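Local coordinates for RNA polymerase sigma factor (Bartonella quintana, PDB 5UXX), which probably directs RNA polymerase to a specific set of promoters as a DNA-binding sigma factor of the extracytoplasmic function (ECF) subfamily, at residues 64-69 and 117-122. Numbering follows the deposited sequence.
Sequences ILRNEF and QREAII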
ATOM      1  N   ILE A  64      -2.286   2.755   9.688  1.00 20.59           N
ATOM      2  CA  ILE A  64      -2.574   1.547  10.452  1.00 21.77           C
ATOM      3  C   ILE A  64      -2.048   0.302   9.740  1.00 26.63           C
ATOM      4  O   ILE A  64      -1.415  -0.554  10.360  1.00 24.45           O
ATOM      5  CB  ILE A  64      -4.085   1.388  10.702  1.00 27.62           C
ATOM      6  CG1 ILE A  64      -4.602   2.533  11.577  1.00 25.45           C
ATOM      7  CG2 ILE A  64      -4.384   0.044  11.352  1.00 23.05           C
ATOM      8  CD1 ILE A  64      -6.102   2.517  11.783  1.00 28.86           C
ATOM      9  N   LEU A  65      -2.298   0.216   8.437  1.00 22.49           N
ATOM     10  CA  LEU A  65      -1.848  -0.925   7.646  1.00 25.92           C
ATOM     11  C   LEU A  65      -0.326  -0.972   7.569  1.00 30.23           C
ATOM     12  O   LEU A  65       0.275  -2.035   7.726  1.00 36.24           O
ATOM     13  CB  LEU A  65      -2.449  -0.880   6.236  1.00 20.73           C
ATOM     14  CG  LEU A  65      -2.288  -2.140   5.378  1.00 22.09           C
ATOM     15  CD1 LEU A  65      -3.521  -2.365   4.519  1.00 27.11           C
ATOM     16  CD2 LEU A  65      -1.046  -2.064   4.501  1.00 21.25           C
ATOM     17  N   ARG A  66       0.288   0.181   7.317  1.00 26.30           N
ATOM     18  CA  ARG A  66       1.742   0.280   7.252  1.00 26.59           C
ATOM     19  C   ARG A  66       2.409  -0.207   8.535  1.00 30.83           C
ATOM     20  O   ARG A  66       3.360  -0.986   8.494  1.00 30.46           O
ATOM     21  CB  ARG A  66       2.169   1.724   6.977  1.00 30.64           C
ATOM     22  CG  ARG A  66       3.601   2.009   7.389  1.00 39.81           C
ATOM     23  CD  ARG A  66       3.816   3.464   7.757  1.00 35.82           C
ATOM     24  NE  ARG A  66       5.001   3.629   8.597  1.00 43.47           N
ATOM     25  CZ  ARG A  66       6.234   3.802   8.131  1.00 49.12           C
ATOM     26  NH1 ARG A  66       6.454   3.835   6.825  1.00 43.54           N
ATOM     27  NH2 ARG A  66       7.249   3.942   8.972  1.00 63.20           N
ATOM     28  N   ASN A  67       1.889   0.239   9.674  1.00 23.88           N
ATOM     29  CA  ASN A  67       2.492  -0.087  10.959  1.00 33.29           C
ATOM     30  C   ASN A  67       2.274  -1.546  11.328  1.00 31.81           C
ATOM     31  O   ASN A  67       3.139  -2.177  11.934  1.00 38.00           O
ATOM     32  CB  ASN A  67       1.936   0.824  12.056  1.00 27.42           C
ATOM     33  CG  ASN A  67       2.479   2.236  11.968  1.00 37.31           C
ATOM     34  OD1 ASN A  67       3.597   2.457  11.501  1.00 36.53           O
ATOM     35  ND2 ASN A  67       1.689   3.205  12.419  1.00 31.94           N
ATOM     36  N   GLU A  68       1.116  -2.079  10.956  1.00 25.77           N
ATOM     37  CA  GLU A  68       0.826  -3.486  11.184  1.00 34.32           C
ATOM     38  C   GLU A  68       1.724  -4.360  10.319  1.00 32.29           C
ATOM     39  O   GLU A  68       2.175  -5.419  10.751  1.00 32.95           O
ATOM     40  CB  GLU A  68      -0.649  -3.790  10.903  1.00 35.33           C
ATOM     41  CG  GLU A  68      -1.013  -5.266  10.992  1.00 41.92           C
ATOM     42  CD  GLU A  68      -0.815  -5.847  12.384  1.00 48.41           C
ATOM     43  OE1 GLU A  68      -0.767  -5.070  13.360  1.00 50.25           O
ATOM     44  OE2 GLU A  68      -0.706  -7.086  12.498  1.00 51.42           O
ATOM     45  N   PHE A  69       1.999  -3.898   9.102  1.00 24.43           N
ATOM     46  CA  PHE A  69       2.844  -4.638   8.172  1.00 31.79           C
ATOM     47  C   PHE A  69       4.276  -4.767   8.684  1.00 32.93           C
ATOM     48  O   PHE A  69       4.845  -5.857   8.682  1.00 35.54           O
ATOM     49  CB  PHE A  69       2.844  -3.970   6.796  1.00 25.27           C
ATOM     50  CG  PHE A  69       3.929  -4.468   5.883  1.00 30.43           C
ATOM     51  CD1 PHE A  69       3.841  -5.724   5.305  1.00 33.72           C
ATOM     52  CD2 PHE A  69       5.035  -3.682   5.603  1.00 27.69           C
ATOM     53  CE1 PHE A  69       4.838  -6.189   4.464  1.00 33.05           C
ATOM     54  CE2 PHE A  69       6.035  -4.139   4.764  1.00 31.57           C
ATOM     55  CZ  PHE A  69       5.937  -5.394   4.195  1.00 31.36           C
ATOM     56  N   GLN A 117      12.156   3.068   0.089  1.00 35.04           N
ATOM     57  CA  GLN A 117      11.953   3.551  -1.273  1.00 32.51           C
ATOM     58  C   GLN A 117      10.654   3.018  -1.861  1.00 27.76           C
ATOM     59  O   GLN A 117       9.907   3.753  -2.507  1.00 29.11           O
ATOM     60  CB  GLN A 117      13.119   3.141  -2.173  1.00 37.57           C
ATOM     61  CG  GLN A 117      14.384   3.957  -1.999  1.00 37.49           C
ATOM     62  CD  GLN A 117      15.570   3.313  -2.690  1.00 43.55           C
ATOM     63  OE1 GLN A 117      16.665   3.876  -2.725  1.00 48.01           O
ATOM     64  NE2 GLN A 117      15.358   2.125  -3.244  1.00 43.23           N
ATOM     65  N   ARG A 118      10.397   1.734  -1.635  1.00 24.29           N
ATOM     66  CA  ARG A 118       9.206   1.081  -2.161  1.00 27.67           C
ATOM     67  C   ARG A 118       7.930   1.734  -1.639  1.00 28.70           C
ATOM     68  O   ARG A 118       7.021   2.034  -2.409  1.00 28.46           O
ATOM     69  CB  ARG A 118       9.219  -0.410  -1.813  1.00 24.86           C
ATOM     70  CG  ARG A 118       7.959  -1.161  -2.219  1.00 20.74           C
ATOM     71  CD  ARG A 118       8.189  -2.667  -2.255  1.00 24.16           C
ATOM     72  NE  ARG A 118       8.673  -3.190  -0.979  1.00 25.95           N
ATOM     73  CZ  ARG A 118       9.932  -3.547  -0.744  1.00 29.03           C
ATOM     74  NH1 ARG A 118      10.843  -3.441  -1.702  1.00 31.03           N
ATOM     75  NH2 ARG A 118      10.281  -4.010   0.448  1.00 28.28           N
ATOM     76  N   GLU A 119       7.871   1.960  -0.332  1.00 28.48           N
ATOM     77  CA  GLU A 119       6.698   2.575   0.276  1.00 29.23           C
ATOM     78  C   GLU A 119       6.508   4.021  -0.179  1.00 29.14           C
ATOM     79  O   GLU A 119       5.391   4.442  -0.482  1.00 28.31           O
ATOM     80  CB  GLU A 119       6.792   2.521   1.799  1.00 26.12           C
ATOM     81  CG  GLU A 119       5.628   3.200   2.493  1.00 28.93           C
ATOM     82  CD  GLU A 119       5.666   3.030   3.993  1.00 33.31           C
ATOM     83  OE1 GLU A 119       6.755   2.747   4.536  1.00 37.33           O
ATOM     84  OE2 GLU A 119       4.603   3.181   4.630  1.00 29.21           O
ATOM     85  N   ALA A 120       7.602   4.774  -0.220  1.00 27.49           N
ATOM     86  CA  ALA A 120       7.553   6.183  -0.601  1.00 18.80           C
ATOM     87  C   ALA A 120       7.020   6.375  -2.018  1.00 19.18           C
ATOM     88  O   ALA A 120       6.166   7.228  -2.256  1.00 18.84           O
ATOM     89  CB  ALA A 120       8.930   6.812  -0.466  1.00 20.00           C
ATOM     90  N   ILE A 121       7.524   5.580  -2.958  1.00 19.30           N
ATOM     91  CA  ILE A 121       7.139   5.728  -4.358  1.00 26.30           C
ATOM     92  C   ILE A 121       5.702   5.254  -4.583  1.00 26.18           C
ATOM     93  O   ILE A 121       5.027   5.716  -5.501  1.00 31.04           O
ATOM     94  CB  ILE A 121       8.107   4.965  -5.300  1.00 20.84           C
ATOM     95  CG1 ILE A 121       7.911   5.410  -6.752  1.00 17.68           C
ATOM     96  CG2 ILE A 121       7.949   3.456  -5.159  1.00 17.83           C
ATOM     97  CD1 ILE A 121       8.227   6.869  -6.987  1.00 22.25           C
ATOM     98  N   ILE A 122       5.233   4.340  -3.739  1.00 24.84           N
ATOM     99  CA  ILE A 122       3.846   3.887  -3.805  1.00 20.28           C
ATOM    100  C   ILE A 122       2.906   4.954  -3.253  1.00 20.38           C
ATOM    101  O   ILE A 122       1.889   5.275  -3.867  1.00 23.99           O
ATOM    102  CB  ILE A 122       3.641   2.565  -3.036  1.00 23.82           C
ATOM    103  CG1 ILE A 122       4.308   1.408  -3.784  1.00 25.37           C
ATOM    104  CG2 ILE A 122       2.162   2.268  -2.860  1.00 25.54           C
ATOM    105  CD1 ILE A 122       3.808   1.230  -5.202  1.00 28.56           C
TER
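A salt bridge between R66 and E119 joins helix 57-81, in the sigma-70 region 2 part of the chain, to helix 115-125 in the region 4 part. A single nitrogen, NH1 of R66, faces both carboxylate oxygens. It lies 2.6 Å from OE1 of E119 in the ion pair. The same NH1 gives a hydrogen bond of 2.9 Å to OE2 of E119, fairly straight at 162°. OE2 is approached on its syn side, from 25° out of the carboxylate plane, while the acceptor stays close to the plane of the guanidinium. The two flat groups are nearly coplanar, 20° apart, and the carboxylate lies at the guanidinium edge.

Both side chains have CG anti to the backbone N, which sends each out toward the other helix. E119 runs out extended and meets the arginine chain at about a right angle. OE2 of E119 also lies 3.2 Å from CG of R66, and as close to its CD. The nearest CA atoms, those of R66 and E119, remain 8.9 Å apart; between the two segments only side chains meet.

Around the pair, OE1 of E119 also hydrogen-bonds the hydroxyl of Y70, and C138, on helix 131-138, packs against both side chains. E119 is buried, so the arginine probably offsets much of its charge and favours the ionised carboxylate; the contact between these two segments is essentially a single ion pair.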